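PDB 3RZA: tripeptidase from Staphylococcus aureus subsp. aureus, which probably hydrolyses tripeptides as a metal-dependent exopeptidase of the M20 family, with zinc and calcium ions bound in the crystal. Local coordinates for residues M20-E23 and Q24-L27; Q281-H284 and M285-F289; G310-I313 and N314-E317. One frame throughout, in Å; residues are numbered along the deposited sequence.

Contact 1: M20-E23 and Q24-L27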
HETATM    1  N   MSE A  20      13.410  50.179  18.935  1.00 50.29           N
HETATM    2  CA  MSE A  20      14.629  50.008  18.078  1.00 49.45           C
HETATM    3  C   MSE A  20      14.390  49.218  16.744  1.00 42.91           C
HETATM    4  O   MSE A  20      14.695  49.759  15.676  1.00 41.04           O
HETATM    5  CB  MSE A  20      15.770  49.372  18.893  1.00 53.24           C
HETATM    6  CG  MSE A  20      17.124  49.367  18.189  1.00 59.25           C
HETATM    7 SE   MSE A  20      18.605  50.219  19.162  0.75 81.60          SE
HETATM    8  CE  MSE A  20      17.797  51.966  19.613  1.00 73.03           C
ATOM      9  N   ILE A  21      13.893  47.963  16.792  1.00 37.15           N
ATOM     10  CA  ILE A  21      13.350  47.325  15.552  1.00 32.76           C
ATOM     11  C   ILE A  21      12.038  48.016  15.132  1.00 29.39           C
ATOM     12  O   ILE A  21      11.251  48.454  15.965  1.00 29.50           O
ATOM     13  CB  ILE A  21      13.174  45.732  15.608  1.00 32.47           C
ATOM     14  CG1 ILE A  21      12.066  45.307  16.569  1.00 33.46           C
ATOM     15  CG2 ILE A  21      14.512  45.030  15.910  1.00 25.43           C
ATOM     16  CD1 ILE A  21      10.767  44.957  15.878  1.00 32.99           C
ATOM     17  N   ASN A  22      11.852  48.147  13.834  1.00 26.68           N
ATOM     18  CA  ASN A  22      10.692  48.797  13.259  1.00 25.09           C
ATOM     19  C   ASN A  22       9.686  47.678  13.012  1.00 23.08           C
ATOM     20  O   ASN A  22       9.848  46.869  12.081  1.00 22.13           O
ATOM     21  CB  ASN A  22      11.111  49.524  11.957  1.00 24.56           C
ATOM     22  CG  ASN A  22      10.022  50.411  11.386  1.00 24.92           C
ATOM     23  OD1 ASN A  22       8.869  50.031  11.312  1.00 24.07           O
ATOM     24  ND2 ASN A  22      10.413  51.599  10.920  1.00 29.02           N
ATOM     25  N   GLU A  23       8.672  47.619  13.864  1.00 21.78           N
ATOM     26  CA  GLU A  23       7.741  46.474  13.929  1.00 23.83           C
ATOM     27  C   GLU A  23       6.862  46.342  12.692  1.00 23.54           C
ATOM     28  O   GLU A  23       6.584  45.229  12.238  1.00 24.57           O
ATOM     29  CB  GLU A  23       6.814  46.604  15.157  1.00 27.11           C
ATOM     30  CG  GLU A  23       7.545  46.598  16.511  1.00 31.33           C
ATOM     31  CD  GLU A  23       6.598  46.704  17.701  1.00 35.41           C
ATOM     32  OE1 GLU A  23       5.363  46.859  17.510  1.00 32.22           O
ATOM     33  OE2 GLU A  23       7.106  46.640  18.837  1.00 41.09           O
ATOM     34  N   GLN A  24       6.369  47.473  12.199  1.00 22.55           N
ATOM     35  CA  GLN A  24       5.600  47.497  10.965  1.00 25.32           C
ATOM     36  C   GLN A  24       6.462  47.098   9.778  1.00 22.33           C
ATOM     37  O   GLN A  24       6.006  46.356   8.918  1.00 18.02           O
ATOM     38  CB  GLN A  24       4.988  48.886  10.728  1.00 26.64           C
ATOM     39  CG  GLN A  24       4.042  49.003   9.506  1.00 33.80           C
ATOM     40  CD  GLN A  24       2.803  48.119   9.640  1.00 43.04           C
ATOM     41  OE1 GLN A  24       2.681  47.077   8.976  1.00 46.86           O
ATOM     42  NE2 GLN A  24       1.907  48.500  10.538  1.00 45.25           N
ATOM     43  N   ARG A  25       7.680  47.630   9.701  1.00 22.04           N
ATOM     44  CA  ARG A  25       8.581  47.267   8.600  1.00 22.19           C
ATOM     45  C   ARG A  25       8.898  45.762   8.605  1.00 21.93           C
ATOM     46  O   ARG A  25       8.908  45.137   7.538  1.00 24.42           O
ATOM     47  CB  ARG A  25       9.870  48.076   8.642  1.00 20.58           C
ATOM     48  CG  ARG A  25      10.803  47.842   7.422  1.00 22.35           C
ATOM     49  CD  ARG A  25      11.942  48.816   7.424  1.00 23.21           C
ATOM     50  NE  ARG A  25      12.773  48.649   8.616  1.00 16.90           N
ATOM     51  CZ  ARG A  25      13.561  49.591   9.163  1.00 24.28           C
ATOM     52  NH1 ARG A  25      13.714  50.797   8.599  1.00 24.98           N
ATOM     53  NH2 ARG A  25      14.247  49.302  10.278  1.00 23.23           N
ATOM     54  N   LEU A  26       9.152  45.205   9.797  1.00 19.72           N
ATOM     55  CA  LEU A  26       9.385  43.756   9.982  1.00 17.59           C
ATOM     56  C   LEU A  26       8.209  42.941   9.466  1.00 17.10           C
ATOM     57  O   LEU A  26       8.405  41.961   8.744  1.00 14.44           O
ATOM     58  CB  LEU A  26       9.612  43.431  11.477  1.00 17.65           C
ATOM     59  CG  LEU A  26       9.785  41.965  11.928  1.00 16.59           C
ATOM     60  CD1 LEU A  26      10.855  41.267  11.121  1.00 13.13           C
ATOM     61  CD2 LEU A  26      10.108  41.900  13.431  1.00 15.08           C
ATOM     62  N   LEU A  27       6.999  43.338   9.883  1.00 17.11           N
ATOM     63  CA  LEU A  27       5.755  42.683   9.450  1.00 18.28           C
ATOM     64  C   LEU A  27       5.589  42.739   7.923  1.00 17.68           C
ATOM     65  O   LEU A  27       5.300  41.733   7.311  1.00 20.25           O
ATOM     66  CB  LEU A  27       4.522  43.313  10.167  1.00 18.94           C
ATOM     67  CG  LEU A  27       3.102  42.844   9.783  1.00 20.96           C
ATOM     68  CD1 LEU A  27       2.988  41.355   9.834  1.00 19.63           C
ATOM     69  CD2 LEU A  27       2.020  43.536  10.692  1.00 17.96           C
TER
HETATM   70  O   HOH W   1       6.595  50.125  13.751  1.00 25.79           O

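Contact 2: Q281-H284 and M285-F289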
ATOM      1  N   GLN A 281      20.139   0.400  17.927  1.00 18.98           N
ATOM      2  CA  GLN A 281      18.733   0.309  17.517  1.00 18.62           C
ATOM      3  C   GLN A 281      18.585  -0.134  16.062  1.00 17.84           C
ATOM      4  O   GLN A 281      17.764  -1.029  15.751  1.00 15.10           O
ATOM      5  CB  GLN A 281      18.026   1.685  17.726  1.00 18.89           C
ATOM      6  CG  GLN A 281      16.524   1.766  17.306  1.00 20.12           C
ATOM      7  CD  GLN A 281      15.661   0.704  17.970  1.00 20.37           C
ATOM      8  OE1 GLN A 281      15.940   0.300  19.101  1.00 18.57           O
ATOM      9  NE2 GLN A 281      14.619   0.223  17.253  1.00 13.99           N
ATOM     10  N   VAL A 282      19.351   0.501  15.171  1.00 17.76           N
ATOM     11  CA  VAL A 282      19.287   0.170  13.736  1.00 19.44           C
ATOM     12  C   VAL A 282      19.845  -1.242  13.446  1.00 19.74           C
ATOM     13  O   VAL A 282      19.295  -1.975  12.611  1.00 18.98           O
ATOM     14  CB  VAL A 282      19.985   1.259  12.878  1.00 20.53           C
ATOM     15  CG1 VAL A 282      20.152   0.797  11.433  1.00 16.61           C
ATOM     16  CG2 VAL A 282      19.170   2.555  12.949  1.00 15.65           C
ATOM     17  N   LYS A 283      20.886  -1.643  14.173  1.00 20.72           N
ATOM     18  CA  LYS A 283      21.372  -3.025  14.091  1.00 22.19           C
ATOM     19  C   LYS A 283      20.296  -3.988  14.586  1.00 22.36           C
ATOM     20  O   LYS A 283      20.046  -5.024  13.950  1.00 22.61           O
ATOM     21  CB  LYS A 283      22.663  -3.223  14.901  1.00 21.55           C
ATOM     22  CG  LYS A 283      23.365  -4.592  14.659  1.00 29.98           C
ATOM     23  CD  LYS A 283      24.364  -4.926  15.788  1.00 33.65           C
ATOM     24  CE  LYS A 283      25.175  -6.223  15.542  1.00 35.28           C
ATOM     25  NZ  LYS A 283      24.582  -7.162  14.577  1.00 25.54           N
ATOM     26  N   HIS A 284      19.692  -3.660  15.730  1.00 21.64           N
ATOM     27  CA  HIS A 284      18.582  -4.455  16.290  1.00 22.35           C
ATOM     28  C   HIS A 284      17.428  -4.681  15.293  1.00 19.48           C
ATOM     29  O   HIS A 284      16.981  -5.823  15.126  1.00 19.63           O
ATOM     30  CB  HIS A 284      18.062  -3.809  17.585  1.00 23.57           C
ATOM     31  CG  HIS A 284      16.763  -4.361  18.056  1.00 18.59           C
ATOM     32  ND1 HIS A 284      16.641  -5.640  18.539  1.00 17.94           N
ATOM     33  CD2 HIS A 284      15.529  -3.805  18.138  1.00 21.09           C
ATOM     34  CE1 HIS A 284      15.387  -5.860  18.896  1.00 20.39           C
ATOM     35  NE2 HIS A 284      14.691  -4.764  18.664  1.00 16.63           N
HETATM   36  N   MSE A 285      16.998  -3.603  14.622  1.00 19.82           N
HETATM   37  CA  MSE A 285      15.892  -3.653  13.635  1.00 18.90           C
HETATM   38  C   MSE A 285      16.300  -4.493  12.404  1.00 18.13           C
HETATM   39  O   MSE A 285      15.581  -5.390  11.991  1.00 18.45           O
HETATM   40  CB  MSE A 285      15.501  -2.243  13.191  1.00 16.79           C
HETATM   41  CG  MSE A 285      14.885  -1.382  14.286  1.00 16.14           C
HETATM   42 SE   MSE A 285      14.827   0.520  13.836  0.75 13.36          SE
HETATM   43  CE  MSE A 285      13.212   0.451  12.814  1.00 15.72           C
ATOM     44  N   THR A 286      17.475  -4.206  11.864  1.00 19.89           N
ATOM     45  CA  THR A 286      18.095  -5.014  10.796  1.00 16.92           C
ATOM     46  C   THR A 286      18.153  -6.505  11.145  1.00 17.71           C
ATOM     47  O   THR A 286      17.605  -7.350  10.405  1.00 18.70           O
ATOM     48  CB  THR A 286      19.522  -4.504  10.515  1.00 16.88           C
ATOM     49  OG1 THR A 286      19.453  -3.117  10.176  1.00 16.19           O
ATOM     50  CG2 THR A 286      20.225  -5.322   9.393  1.00 11.95           C
ATOM     51  N   ASP A 287      18.746  -6.822  12.286  1.00 17.77           N
ATOM     52  CA  ASP A 287      18.861  -8.232  12.726  1.00 21.74           C
ATOM     53  C   ASP A 287      17.520  -8.932  12.903  1.00 22.73           C
ATOM     54  O   ASP A 287      17.385 -10.090  12.495  1.00 22.80           O
ATOM     55  CB  ASP A 287      19.674  -8.362  14.027  1.00 24.53           C
ATOM     56  CG  ASP A 287      21.171  -8.054  13.839  1.00 29.77           C
ATOM     57  OD1 ASP A 287      21.671  -8.059  12.697  1.00 37.17           O
ATOM     58  OD2 ASP A 287      21.854  -7.812  14.850  1.00 33.30           O
ATOM     59  N   VAL A 288      16.529  -8.225  13.458  1.00 20.63           N
ATOM     60  CA  VAL A 288      15.201  -8.811  13.661  1.00 18.60           C
ATOM     61  C   VAL A 288      14.478  -9.091  12.328  1.00 18.73           C
ATOM     62  O   VAL A 288      13.917 -10.175  12.152  1.00 18.07           O
ATOM     63  CB  VAL A 288      14.327  -7.969  14.641  1.00 17.05           C
ATOM     64  CG1 VAL A 288      12.904  -8.431  14.612  1.00 13.24           C
ATOM     65  CG2 VAL A 288      14.890  -8.105  16.077  1.00 16.41           C
ATOM     66  N   PHE A 289      14.544  -8.154  11.381  1.00 18.19           N
ATOM     67  CA  PHE A 289      14.021  -8.399  10.022  1.00 17.11           C
ATOM     68  C   PHE A 289      14.673  -9.605   9.332  1.00 16.93           C
ATOM     69  O   PHE A 289      13.974 -10.494   8.855  1.00 18.86           O
ATOM     70  CB  PHE A 289      14.206  -7.153   9.115  1.00 20.73           C
ATOM     71  CG  PHE A 289      13.194  -6.059   9.342  1.00 19.56           C
ATOM     72  CD1 PHE A 289      11.827  -6.331   9.335  1.00 21.30           C
ATOM     73  CD2 PHE A 289      13.613  -4.743   9.534  1.00 23.42           C
ATOM     74  CE1 PHE A 289      10.888  -5.326   9.523  1.00 23.08           C
ATOM     75  CE2 PHE A 289      12.677  -3.721   9.708  1.00 28.69           C
ATOM     76  CZ  PHE A 289      11.297  -4.024   9.711  1.00 22.11           C
TER

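Contact 3: G310-I313 and N314-E317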
ATOM      1  N   GLY A 310      23.619  13.782  14.890  1.00 17.46           N
ATOM      2  CA  GLY A 310      23.291  14.482  16.121  1.00 18.43           C
ATOM      3  C   GLY A 310      24.428  15.314  16.651  1.00 19.43           C
ATOM      4  O   GLY A 310      25.554  15.184  16.205  1.00 20.95           O
ATOM      5  N   PHE A 311      24.100  16.222  17.559  1.00 19.51           N
ATOM      6  CA  PHE A 311      25.082  17.027  18.271  1.00 19.68           C
ATOM      7  C   PHE A 311      24.554  17.381  19.669  1.00 19.32           C
ATOM      8  O   PHE A 311      23.371  17.174  19.993  1.00 16.84           O
ATOM      9  CB  PHE A 311      25.433  18.297  17.475  1.00 19.63           C
ATOM     10  CG  PHE A 311      24.313  19.308  17.404  1.00 21.60           C
ATOM     11  CD1 PHE A 311      23.323  19.207  16.436  1.00 25.75           C
ATOM     12  CD2 PHE A 311      24.241  20.368  18.317  1.00 24.33           C
ATOM     13  CE1 PHE A 311      22.282  20.131  16.378  1.00 20.07           C
ATOM     14  CE2 PHE A 311      23.192  21.285  18.276  1.00 19.25           C
ATOM     15  CZ  PHE A 311      22.220  21.170  17.301  1.00 23.93           C
ATOM     16  N   LYS A 312      25.460  17.858  20.499  1.00 21.89           N
ATOM     17  CA  LYS A 312      25.134  18.391  21.812  1.00 22.48           C
ATOM     18  C   LYS A 312      26.225  19.394  22.105  1.00 22.03           C
ATOM     19  O   LYS A 312      27.399  19.018  22.151  1.00 21.58           O
ATOM     20  CB  LYS A 312      25.120  17.268  22.863  1.00 25.13           C
ATOM     21  CG  LYS A 312      24.859  17.706  24.362  1.00 29.05           C
ATOM     22  CD  LYS A 312      23.479  18.325  24.577  1.00 26.24           C
ATOM     23  CE  LYS A 312      23.295  18.832  26.018  1.00 31.83           C
ATOM     24  NZ  LYS A 312      24.011  20.170  26.322  1.00 33.66           N
ATOM     25  N   ILE A 313      25.861  20.666  22.222  1.00 19.82           N
ATOM     26  CA  ILE A 313      26.810  21.707  22.594  1.00 20.33           C
ATOM     27  C   ILE A 313      26.803  21.829  24.130  1.00 22.25           C
ATOM     28  O   ILE A 313      25.739  21.879  24.766  1.00 23.34           O
ATOM     29  CB  ILE A 313      26.480  23.055  21.936  1.00 17.51           C
ATOM     30  CG1 ILE A 313      26.309  22.909  20.405  1.00 17.84           C
ATOM     31  CG2 ILE A 313      27.565  24.059  22.258  1.00 18.03           C
ATOM     32  CD1 ILE A 313      27.462  22.257  19.690  1.00 15.95           C
ATOM     33  N   ASN A 314      27.994  21.815  24.711  1.00 23.06           N
ATOM     34  CA  ASN A 314      28.177  21.987  26.145  1.00 24.11           C
ATOM     35  C   ASN A 314      27.508  23.302  26.602  1.00 22.91           C
ATOM     36  O   ASN A 314      27.675  24.342  25.968  1.00 21.39           O
ATOM     37  CB  ASN A 314      29.686  21.966  26.450  1.00 23.41           C
ATOM     38  CG  ASN A 314      30.003  22.055  27.920  1.00 28.11           C
ATOM     39  OD1 ASN A 314      29.619  23.011  28.612  1.00 27.05           O
ATOM     40  ND2 ASN A 314      30.782  21.103  28.395  1.00 25.37           N
ATOM     41  N   ASP A 315      26.772  23.244  27.709  1.00 25.01           N
ATOM     42  CA  ASP A 315      25.966  24.392  28.172  1.00 27.95           C
ATOM     43  C   ASP A 315      26.775  25.611  28.652  1.00 28.48           C
ATOM     44  O   ASP A 315      26.200  26.689  28.779  1.00 27.99           O
ATOM     45  CB  ASP A 315      24.998  23.965  29.285  1.00 31.14           C
ATOM     46  CG  ASP A 315      23.933  22.991  28.792  1.00 39.72           C
ATOM     47  OD1 ASP A 315      22.815  23.456  28.426  1.00 40.62           O
ATOM     48  OD2 ASP A 315      24.234  21.767  28.749  1.00 47.50           O
ATOM     49  N   ASN A 316      28.084  25.436  28.910  1.00 26.18           N
ATOM     50  CA  ASN A 316      28.988  26.540  29.274  1.00 27.17           C
ATOM     51  C   ASN A 316      29.673  27.232  28.086  1.00 25.74           C
ATOM     52  O   ASN A 316      30.425  28.189  28.296  1.00 24.15           O
ATOM     53  CB  ASN A 316      30.059  26.038  30.252  1.00 28.80           C
ATOM     54  CG  ASN A 316      29.464  25.302  31.427  1.00 30.56           C
ATOM     55  OD1 ASN A 316      29.743  24.125  31.631  1.00 33.39           O
ATOM     56  ND2 ASN A 316      28.584  25.974  32.169  1.00 31.67           N
ATOM     57  N   GLU A 317      29.423  26.755  26.858  1.00 22.66           N
ATOM     58  CA  GLU A 317      30.009  27.347  25.658  1.00 23.40           C
ATOM     59  C   GLU A 317      29.457  28.731  25.417  1.00 22.30           C
ATOM     60  O   GLU A 317      28.284  28.982  25.715  1.00 19.43           O
ATOM     61  CB  GLU A 317      29.721  26.503  24.412  1.00 24.81           C
ATOM     62  CG  GLU A 317      30.589  25.267  24.290  1.00 30.79           C
ATOM     63  CD  GLU A 317      32.021  25.571  23.839  1.00 37.45           C
ATOM     64  OE1 GLU A 317      32.217  26.186  22.756  1.00 39.12           O
ATOM     65  OE2 GLU A 317      32.944  25.168  24.566  1.00 38.72           O
TER

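Contact 1: M20-E23 and Q24-L27
With its CG anti to the backbone N (chi1 -171°), Asn22 turns its carboxamide forward over the first turn of the helix, while Arg25, extended through chi2 and bent at chi3 (62°), folds its guanidinium back beside the same asparagine. The two side chains cross at about a right angle. Asn22 OD1 takes the amide hydrogen of Arg25 N at 3.1 Å; the bond is fairly straight at the hydrogen, but the donor stands above the carbonyl plane of the carboxamide. Asn22 CB lies over one face of the Arg25 guanidinium, offset toward its rim and 3.6 Å from Arg25 NH2, and the amide and guanidinium planes are turned 41° apart. A water joins the cap, accepting from Gln24 N at 3.1 Å and giving a weak bond to Asn22 OD1. The regular helical pattern starts here too: Leu26 N donates to Asn22 O (2.9 Å) and Leu27 N to Glu23 O (3.0 Å). On another side of the turn Ile21 CD1 reaches Leu26 CD2 at 4.0 Å, a small apolar contact beside helix 374-393, where Ile21 touches Ser382 and Leu26 touches Ala381. The charge of Arg25 is met by salt bridges from its NH2 to Glu139 and from its NH1 to Glu146, both in helix 128-147, and Glu139 also accepts from Asn22 N. Capping residue and arginine are thus tied to one acidic partner, and the whole is an asparagine N-cap opening helix 23-34 on the surface of the protein.

Contact 2: Q281-H284 and M285-F289
Four successive backbone bonds from residue i+4 to residue i run along this part of helix 275-295, from Met285 N to Gln281 O (2.9 Å) through Val288 N to His284 O. Thr286 adds a side-chain bond to the series. Its hydroxyl, placed beside the backbone N by chi1 of -57°, donates from OG1 to Val282 O at 2.7 Å, and Thr286 N donates to the same oxygen at 3.0 Å; the two donors arrive from opposite faces of the carbonyl plane, so the oxygen is gripped twice. One residue further along, Lys283 and Asp287 form a salt bridge. The lysine chain is extended as far as CE and its ammonium NZ meets Asp287 OD2 at 2.8 Å, on the syn lone pair of the carboxylate, while Lys283 CG lies 3.6 Å from that same oxygen. His284 and Val288 lie side by side and point the same way, with His284 CE1 3.6 Å from Val288 CG2; the ring is anchored by its NE2 to Lys236 N. Gln281 and the selenomethionine Met285 pack at an angle to each other, Gln281 NE2 coming to 3.4 Å from Met285 SE, and this amide nitrogen is bonded to Lys236 O. Both polar ends therefore dock on the backbone of one residue beyond helix 224-234. Val282 rests on Met202 and Val304, and both Met285 and Thr286 on Ile204. This is an amphipathic helix laid on a beta sheet, with an i to i+4 salt bridge on its outer side and apolar side chains against strands 194-209 and 299-312.

Contact 3: G310-I313 and N314-E317
The Asp315 carboxylate is approached from above its plane: Lys312 NZ lies 2.9 Å from Asp315 OD2 and 43° out of that plane, making a salt bridge. The same ammonium also donates to Ile313 O at 2.9 Å, again from above the carbonyl plane. Bends at chi2 (63°) and chi4 (77°) carry the Lys312 chain forward along the strand end to the turn, so that one NZ joins a backbone oxygen and an acidic side chain on the two sides of the strand-to-turn junction. The flat carboxamide of Asn314 is used differently. Its OD1 accepts from Asn316 N at 2.9 Å, with the donor in the carbonyl plane, which closes an Asx turn. A type I beta turn overlaps it, Glu317 N donating to Asn314 O at 3.1 Å. Beyond the polar groups, Ile313 CG2 packs on the aliphatic part of Glu317, 3.8 Å from its CG. Glu317 is the N-cap residue of helix 318-329, so the turn delivers the chain straight into that helix. The strand end lies beside strand 194-209, with backbone hydrogen bonds of Phe311 with Ala198 and Ile313 with Val196; Asp315 and Lys312 touch Val196, Asp315 also meets Thr336 and Lys312 meets Ile338, both of strand 336-338, while Ile313 leans on Val319 and Val320 of helix 318-329.

In the fold
From the N terminus, contact 1 opens helix 23-34 and ties that opening to helices 128-147 and 374-393, so the first helix of the chain packs against the last. Contact 2 lies within helix 275-295, whose side chains rest on strands 194-209, 263-272 and 299-312; strand 299-312 follows the helix, and contact 3 sits where that strand turns into helix 318-329. The three are in series, none nesting or crossing, and each is local. Contacts 1 and 2 lie on opposite sides of the chain's centre, their centres 52 Å apart. Contacts 2 and 3 are nearer, about 12 Å between nearest atoms, and strand 194-209 borders both, linking the helix-covered sheet to the strand end at contact 3.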